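Local coordinates for putative Glycosidase (Bacteroides thetaiotaomicron, PDB 3R67), which is a putative glycosidase from a clan of carbohydrate-active proteins and probably adopts their five-bladed beta-propeller fold, at residues Y86-S89 and F95-M98; G61-L66 and Y336-C341. All coordinates share one frame; numbering follows the deposited sequence.

Interaction 1: Y86-S89 and F95-M98; sequences YAYS and FNRM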
ATOM      1  N   TYR A  86      10.911  -3.898   9.843  1.00 12.90           N
ATOM      2  CA  TYR A  86      10.601  -2.684  10.592  1.00 11.47           C
ATOM      3  C   TYR A  86      11.766  -1.696  10.479  1.00 15.00           C
ATOM      4  O   TYR A  86      12.881  -2.008  10.890  1.00 14.88           O
ATOM      5  CB  TYR A  86      10.332  -3.083  12.049  1.00 12.58           C
ATOM      6  CG  TYR A  86       9.895  -1.973  12.994  1.00 12.56           C
ATOM      7  CD1 TYR A  86      10.822  -1.057  13.508  1.00 12.89           C
ATOM      8  CD2 TYR A  86       8.609  -1.960  13.531  1.00 12.37           C
ATOM      9  CE1 TYR A  86      10.451  -0.105  14.453  1.00 12.85           C
ATOM     10  CE2 TYR A  86       8.231  -1.023  14.483  1.00 13.03           C
ATOM     11  CZ  TYR A  86       9.147  -0.083  14.929  1.00 19.32           C
ATOM     12  OH  TYR A  86       8.747   0.866  15.847  1.00 14.47           O
ATOM     13  N   ALA A  87      11.508  -0.521   9.879  1.00 12.66           N
ATOM     14  CA  ALA A  87      12.494   0.555   9.723  1.00 11.19           C
ATOM     15  C   ALA A  87      11.954   1.790  10.394  1.00 16.09           C
ATOM     16  O   ALA A  87      10.768   2.057  10.284  1.00 17.13           O
ATOM     17  CB  ALA A  87      12.814   0.799   8.259  1.00 10.79           C
ATOM     18  N   TYR A  88      12.777   2.494  11.165  1.00 13.30           N
ATOM     19  CA  TYR A  88      12.315   3.660  11.922  1.00 12.68           C
ATOM     20  C   TYR A  88      13.252   4.846  11.680  1.00 13.84           C
ATOM     21  O   TYR A  88      14.470   4.675  11.532  1.00 12.62           O
ATOM     22  CB  TYR A  88      12.199   3.331  13.436  1.00 14.13           C
ATOM     23  CG  TYR A  88      13.471   2.763  14.049  1.00 17.88           C
ATOM     24  CD1 TYR A  88      13.793   1.409  13.918  1.00 20.27           C
ATOM     25  CD2 TYR A  88      14.329   3.568  14.801  1.00 18.94           C
ATOM     26  CE1 TYR A  88      14.958   0.884  14.481  1.00 23.20           C
ATOM     27  CE2 TYR A  88      15.495   3.055  15.367  1.00 19.90           C
ATOM     28  CZ  TYR A  88      15.801   1.712  15.216  1.00 31.11           C
ATOM     29  OH  TYR A  88      16.957   1.213  15.777  1.00 33.34           O
ATOM     30  N   SER A  89      12.665   6.051  11.646  1.00  9.83           N
ATOM     31  CA  SER A  89      13.370   7.310  11.393  1.00  9.32           C
ATOM     32  C   SER A  89      12.833   8.451  12.220  1.00 14.50           C
ATOM     33  O   SER A  89      11.621   8.590  12.370  1.00 15.26           O
ATOM     34  CB  SER A  89      13.243   7.692   9.913  1.00 11.01           C
ATOM     35  OG  SER A  89      13.919   8.906   9.612  1.00 10.29           O
ATOM     36  N   PHE A  95      16.881   6.048   7.928  1.00 10.37           N
ATOM     37  CA  PHE A  95      16.253   4.956   8.647  1.00 10.14           C
ATOM     38  C   PHE A  95      17.217   3.959   9.224  1.00 14.69           C
ATOM     39  O   PHE A  95      18.258   3.671   8.630  1.00 16.16           O
ATOM     40  CB  PHE A  95      15.329   4.197   7.668  1.00 11.46           C
ATOM     41  CG  PHE A  95      14.032   4.922   7.406  1.00 11.58           C
ATOM     42  CD1 PHE A  95      13.971   5.968   6.482  1.00 13.38           C
ATOM     43  CD2 PHE A  95      12.876   4.576   8.095  1.00 11.21           C
ATOM     44  CE1 PHE A  95      12.777   6.669   6.278  1.00 13.64           C
ATOM     45  CE2 PHE A  95      11.684   5.272   7.882  1.00 13.25           C
ATOM     46  CZ  PHE A  95      11.640   6.312   6.974  1.00 10.78           C
ATOM     47  N   ASN A  96      16.840   3.416  10.398  1.00 12.38           N
ATOM     48  CA  ASN A  96      17.481   2.289  11.080  1.00 12.56           C
ATOM     49  C   ASN A  96      16.545   1.113  10.956  1.00 17.05           C
ATOM     50  O   ASN A  96      15.361   1.319  10.689  1.00 17.73           O
ATOM     51  CB  ASN A  96      17.862   2.584  12.516  1.00 14.11           C
ATOM     52  CG  ASN A  96      19.067   3.474  12.624  1.00 25.02           C
ATOM     53  OD1 ASN A  96      20.173   3.126  12.183  1.00 23.29           O
ATOM     54  ND2 ASN A  96      18.895   4.613  13.264  1.00 13.46           N
ATOM     55  N   ARG A  97      17.052  -0.109  11.076  1.00 14.43           N
ATOM     56  CA  ARG A  97      16.227  -1.292  10.841  1.00 13.88           C
ATOM     57  C   ARG A  97      16.408  -2.368  11.892  1.00 17.86           C
ATOM     58  O   ARG A  97      17.514  -2.602  12.387  1.00 18.03           O
ATOM     59  CB  ARG A  97      16.593  -1.900   9.472  1.00 14.12           C
ATOM     60  CG  ARG A  97      16.183  -1.052   8.262  1.00 23.50           C
ATOM     61  CD  ARG A  97      17.063  -1.297   7.041  1.00 25.67           C
ATOM     62  NE  ARG A  97      16.934  -2.646   6.499  1.00 20.50           N
ATOM     63  CZ  ARG A  97      17.581  -3.071   5.423  1.00 26.58           C
ATOM     64  NH1 ARG A  97      18.437  -2.275   4.799  1.00  7.72           N
ATOM     65  NH2 ARG A  97      17.393  -4.303   4.974  1.00 17.53           N
HETATM   66  N   MSE A  98      15.309  -3.070  12.183  1.00 12.22           N
HETATM   67  CA  MSE A  98      15.341  -4.268  13.010  1.00 10.08           C
HETATM   68  C   MSE A  98      15.915  -5.394  12.162  1.00 18.47           C
HETATM   69  O   MSE A  98      15.780  -5.362  10.930  1.00 19.42           O
HETATM   70  CB  MSE A  98      13.961  -4.601  13.582  1.00  9.56           C
HETATM   71  CG  MSE A  98      13.569  -3.641  14.713  1.00 12.44           C
HETATM   72 SE   MSE A  98      11.829  -4.022  15.490  0.75 15.22          SE
HETATM   73  CE  MSE A  98      12.128  -5.886  16.062  1.00 12.68           C
TER
HETATM   74  O   HOH W   1      12.892  -5.715  10.580  1.00 17.13           O
HETATM   75  O   HOH W   2      16.228   5.964  13.362  1.00 21.07           O
HETATM   76  O   HOH W   3      17.887  -1.242  15.527  1.00 27.20           O

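Interaction 2: G61-L66 and Y336-C341; sequences GKVVVL and YLYYGC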
ATOM      1  N   GLY A  61       6.623   9.687  17.865  1.00 18.39           N
ATOM      2  CA  GLY A  61       7.438  10.750  17.272  1.00 17.80           C
ATOM      3  C   GLY A  61       8.386  10.331  16.161  1.00 21.14           C
ATOM      4  O   GLY A  61       9.205  11.140  15.710  1.00 20.40           O
ATOM      5  N   LYS A  62       8.263   9.075  15.692  1.00 17.51           N
ATOM      6  CA  LYS A  62       9.114   8.544  14.629  1.00 16.31           C
ATOM      7  C   LYS A  62       8.293   8.074  13.434  1.00 18.19           C
ATOM      8  O   LYS A  62       7.122   7.714  13.575  1.00 17.98           O
ATOM      9  CB  LYS A  62       9.989   7.370  15.140  1.00 17.05           C
ATOM     10  CG  LYS A  62      10.991   7.781  16.212  1.00 18.09           C
ATOM     11  CD  LYS A  62      11.900   6.636  16.647  1.00 29.71           C
ATOM     12  CE  LYS A  62      12.884   7.087  17.699  1.00 29.09           C
ATOM     13  NZ  LYS A  62      13.784   5.996  18.112  1.00 49.26           N
ATOM     14  N   VAL A  63       8.914   8.116  12.254  1.00 12.07           N
ATOM     15  CA  VAL A  63       8.341   7.562  11.035  1.00 11.09           C
ATOM     16  C   VAL A  63       8.702   6.085  11.034  1.00 15.31           C
ATOM     17  O   VAL A  63       9.882   5.761  11.135  1.00 16.43           O
ATOM     18  CB  VAL A  63       8.784   8.283   9.729  1.00 14.18           C
ATOM     19  CG1 VAL A  63       8.150   7.626   8.514  1.00 13.89           C
ATOM     20  CG2 VAL A  63       8.462   9.782   9.768  1.00 14.42           C
ATOM     21  N   VAL A  64       7.709   5.193  10.960  1.00 10.91           N
ATOM     22  CA  VAL A  64       7.968   3.757  10.929  1.00 10.08           C
ATOM     23  C   VAL A  64       7.519   3.230   9.585  1.00 13.82           C
ATOM     24  O   VAL A  64       6.381   3.456   9.192  1.00 14.70           O
ATOM     25  CB  VAL A  64       7.307   2.986  12.100  1.00 13.27           C
ATOM     26  CG1 VAL A  64       7.494   1.475  11.946  1.00 13.06           C
ATOM     27  CG2 VAL A  64       7.847   3.459  13.440  1.00 12.72           C
ATOM     28  N   VAL A  65       8.433   2.560   8.871  1.00  8.19           N
ATOM     29  CA  VAL A  65       8.181   1.966   7.569  1.00  7.39           C
ATOM     30  C   VAL A  65       8.178   0.443   7.764  1.00 13.75           C
ATOM     31  O   VAL A  65       9.141  -0.123   8.298  1.00 13.11           O
ATOM     32  CB  VAL A  65       9.211   2.458   6.497  1.00  9.76           C
ATOM     33  CG1 VAL A  65       9.250   1.546   5.266  1.00  8.86           C
ATOM     34  CG2 VAL A  65       8.962   3.916   6.099  1.00  8.60           C
ATOM     35  N   LEU A  66       7.073  -0.202   7.385  1.00 11.53           N
ATOM     36  CA  LEU A  66       6.950  -1.668   7.449  1.00 11.90           C
ATOM     37  C   LEU A  66       7.106  -2.171   6.024  1.00 15.58           C
ATOM     38  O   LEU A  66       6.191  -2.015   5.214  1.00 15.67           O
ATOM     39  CB  LEU A  66       5.626  -2.138   8.119  1.00 11.97           C
ATOM     40  CG  LEU A  66       5.350  -1.637   9.550  1.00 17.22           C
ATOM     41  CD1 LEU A  66       3.998  -2.133  10.028  1.00 17.51           C
ATOM     42  CD2 LEU A  66       6.444  -2.080  10.541  1.00 17.93           C
ATOM     43  N   TYR A 336       5.588  12.755   3.419  1.00 11.68           N
ATOM     44  CA  TYR A 336       6.583  11.760   3.010  1.00 11.25           C
ATOM     45  C   TYR A 336       5.869  10.580   2.390  1.00 13.45           C
ATOM     46  O   TYR A 336       5.031   9.958   3.035  1.00 14.02           O
ATOM     47  CB  TYR A 336       7.455  11.331   4.215  1.00 11.60           C
ATOM     48  CG  TYR A 336       8.300  12.465   4.747  1.00 13.31           C
ATOM     49  CD1 TYR A 336       7.755  13.435   5.584  1.00 15.49           C
ATOM     50  CD2 TYR A 336       9.641  12.580   4.403  1.00 14.14           C
ATOM     51  CE1 TYR A 336       8.520  14.491   6.058  1.00 15.32           C
ATOM     52  CE2 TYR A 336      10.422  13.621   4.893  1.00 16.09           C
ATOM     53  CZ  TYR A 336       9.853  14.583   5.713  1.00 22.34           C
ATOM     54  OH  TYR A 336      10.602  15.636   6.180  1.00 24.24           O
ATOM     55  N   LEU A 337       6.171  10.314   1.119  1.00  9.27           N
ATOM     56  CA  LEU A 337       5.564   9.247   0.316  1.00  7.70           C
ATOM     57  C   LEU A 337       6.571   8.112   0.156  1.00 11.58           C
ATOM     58  O   LEU A 337       7.654   8.327  -0.400  1.00 11.19           O
ATOM     59  CB  LEU A 337       5.120   9.830  -1.052  1.00  6.93           C
ATOM     60  CG  LEU A 337       4.322   8.911  -1.999  1.00 11.48           C
ATOM     61  CD1 LEU A 337       2.966   8.542  -1.403  1.00 11.27           C
ATOM     62  CD2 LEU A 337       4.083   9.590  -3.324  1.00 14.28           C
ATOM     63  N   TYR A 338       6.223   6.921   0.666  1.00  7.35           N
ATOM     64  CA  TYR A 338       7.100   5.750   0.632  1.00  6.57           C
ATOM     65  C   TYR A 338       6.610   4.787  -0.429  1.00 10.88           C
ATOM     66  O   TYR A 338       5.403   4.576  -0.575  1.00 10.15           O
ATOM     67  CB  TYR A 338       7.184   5.081   2.015  1.00  6.62           C
ATOM     68  CG  TYR A 338       7.757   6.044   3.028  1.00  5.55           C
ATOM     69  CD1 TYR A 338       9.129   6.180   3.190  1.00  6.17           C
ATOM     70  CD2 TYR A 338       6.930   6.907   3.738  1.00  7.04           C
ATOM     71  CE1 TYR A 338       9.662   7.095   4.096  1.00  7.26           C
ATOM     72  CE2 TYR A 338       7.446   7.810   4.662  1.00  7.98           C
ATOM     73  CZ  TYR A 338       8.812   7.924   4.815  1.00 12.79           C
ATOM     74  OH  TYR A 338       9.315   8.865   5.680  1.00 14.15           O
ATOM     75  N   TYR A 339       7.554   4.268  -1.230  1.00  6.72           N
ATOM     76  CA  TYR A 339       7.164   3.447  -2.363  1.00  6.02           C
ATOM     77  C   TYR A 339       8.198   2.375  -2.696  1.00  9.74           C
ATOM     78  O   TYR A 339       9.378   2.481  -2.347  1.00  8.79           O
ATOM     79  CB  TYR A 339       6.936   4.348  -3.608  1.00  5.76           C
ATOM     80  CG  TYR A 339       8.116   5.189  -4.035  1.00  6.93           C
ATOM     81  CD1 TYR A 339       8.323   6.461  -3.505  1.00  7.17           C
ATOM     82  CD2 TYR A 339       8.978   4.756  -5.039  1.00  8.58           C
ATOM     83  CE1 TYR A 339       9.379   7.267  -3.936  1.00  4.06           C
ATOM     84  CE2 TYR A 339      10.034   5.554  -5.483  1.00 10.12           C
ATOM     85  CZ  TYR A 339      10.229   6.810  -4.926  1.00 14.38           C
ATOM     86  OH  TYR A 339      11.247   7.608  -5.381  1.00 11.44           O
ATOM     87  N   GLY A 340       7.717   1.358  -3.400  1.00  9.18           N
ATOM     88  CA  GLY A 340       8.552   0.265  -3.874  1.00 10.28           C
ATOM     89  C   GLY A 340       9.161   0.652  -5.194  1.00 13.09           C
ATOM     90  O   GLY A 340       8.495   1.287  -6.013  1.00 11.35           O
ATOM     91  N   CYS A 341      10.425   0.271  -5.400  1.00 11.14           N
ATOM     92  CA  CYS A 341      11.188   0.576  -6.614  1.00 11.33           C
ATOM     93  C   CYS A 341      11.447  -0.690  -7.357  1.00 15.78           C
ATOM     94  O   CYS A 341      12.286  -1.481  -6.905  1.00 16.38           O
ATOM     95  CB  CYS A 341      12.499   1.284  -6.267  1.00 11.42           C
ATOM     96  SG  CYS A 341      12.303   2.710  -5.191  1.00 14.14           S
TER

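Interaction 1: Y86-S89 and F95-M98
Residues Y86-S89 and F95-M98 run antiparallel as the two arms of a beta hairpin, with A87 and R97 a non-hydrogen-bonded pair and Y88 and N96 the hydrogen-bonded pair beside it. N96 N reaches Y88 O and Y88 N reaches N96 O, each at 2.9 Å, while the nearly straight bond from M98 N to Y86 O continues the pattern. On the face carrying Y88 and N96, a chi1 of 54° places Y88 CG between its own backbone N and carbonyl carbon, and the ring swings across the partner strand. N96 CB then lies over one ring face, 3.9 Å from the centroid and displaced toward the CZ side. One water links Y88 O to N96 ND2, and another sits at the ring edge 2.6 Å from Y88 OH. Beyond the pair, selenomethionine M98 lays SE over the Y86 ring, 4.1 Å from its centroid, a Met-aromatic contact. At the turn end the F95 ring takes S89 CB over its centre, 3.5 Å from the centroid, while S89 OG bonds to H94 O and G92 N within the turn. R97 touches A87 CB only through CG; its guanidinium group makes a salt bridge with E47 and a hydrogen bond with Y67 OH. The backbone thus supplies the direct polar bonds between the arms, and the side chains add CH-pi and selenium-aromatic contacts, with water joining polar groups at the partly exposed side.

Interaction 2: G61-L66 and Y336-C341
The meeting of V63 and V65 with Y338 is a buried, purely side-chain packing contact between two sheets of what is most likely a five-bladed beta-propeller, the architecture of this clan. Strand 62-70 lies inside an antiparallel four-stranded sheet, and strand 334-341 is the middle strand of a three-stranded one, some 270 residues later in the chain, so the contact brings an early sheet against the last. No backbone hydrogen bond joins the two segments, and even the nearest pair of CA atoms, in V65 and Y338, is 8.0 Å apart. Side chains fill that gap. V63 and V65, two residues apart on an extended strand, point from the same face toward Y338, whereas V64 between them points away and packs on L154.

The tyrosine ring is met at two places by different branches of the two valines. V65 offers CG2, which sits over one ring face 3.8 Å from the centroid and 17° off the ring normal, shifted toward the CD1-CE1 side in a CH-pi contact. V63 uses CG1 instead: this methyl stands anti to its backbone N (chi1 179°) and approaches the phenol end obliquely, 3.8 Å from Y338 CZ. Around the same tyrosine lie I26, P54 and A56, together with V329 and V348 from the strands flanking its own, so the ring is embedded in an apolar seam between the sheets. Its hydroxyl is nevertheless satisfied, through a hydrogen bond with the carbonyl oxygen of G92 in the turn of a neighbouring hairpin. Beside that polar anchor, V63 CG1 comes to 3.3 Å from Y338 OH.

Overall arrangement
Strand pairing within a sheet and packing between sheets are exemplified by interactions 1 and 2 respectively. Interaction 1 is partly buried and lies near the outer edge of its sheet, relying on backbone bonds, aromatic contacts and water; interaction 2 is fully buried, closer to the centre of the chain, and apolar save for the tyrosine hydroxyl. Both reach one sheet, in which strands 82-89 and 62-70 are neighbours: V63 N and V65 N probably donate to S89 O and A87 O respectively, each at 2.8 Å. The side chains join as well, with V65 CG2 touching both F95 and Y338. G92, in the hairpin turn of interaction 1, is a further tie: its N donates to S89 OG and its O accepts from Y338 OH.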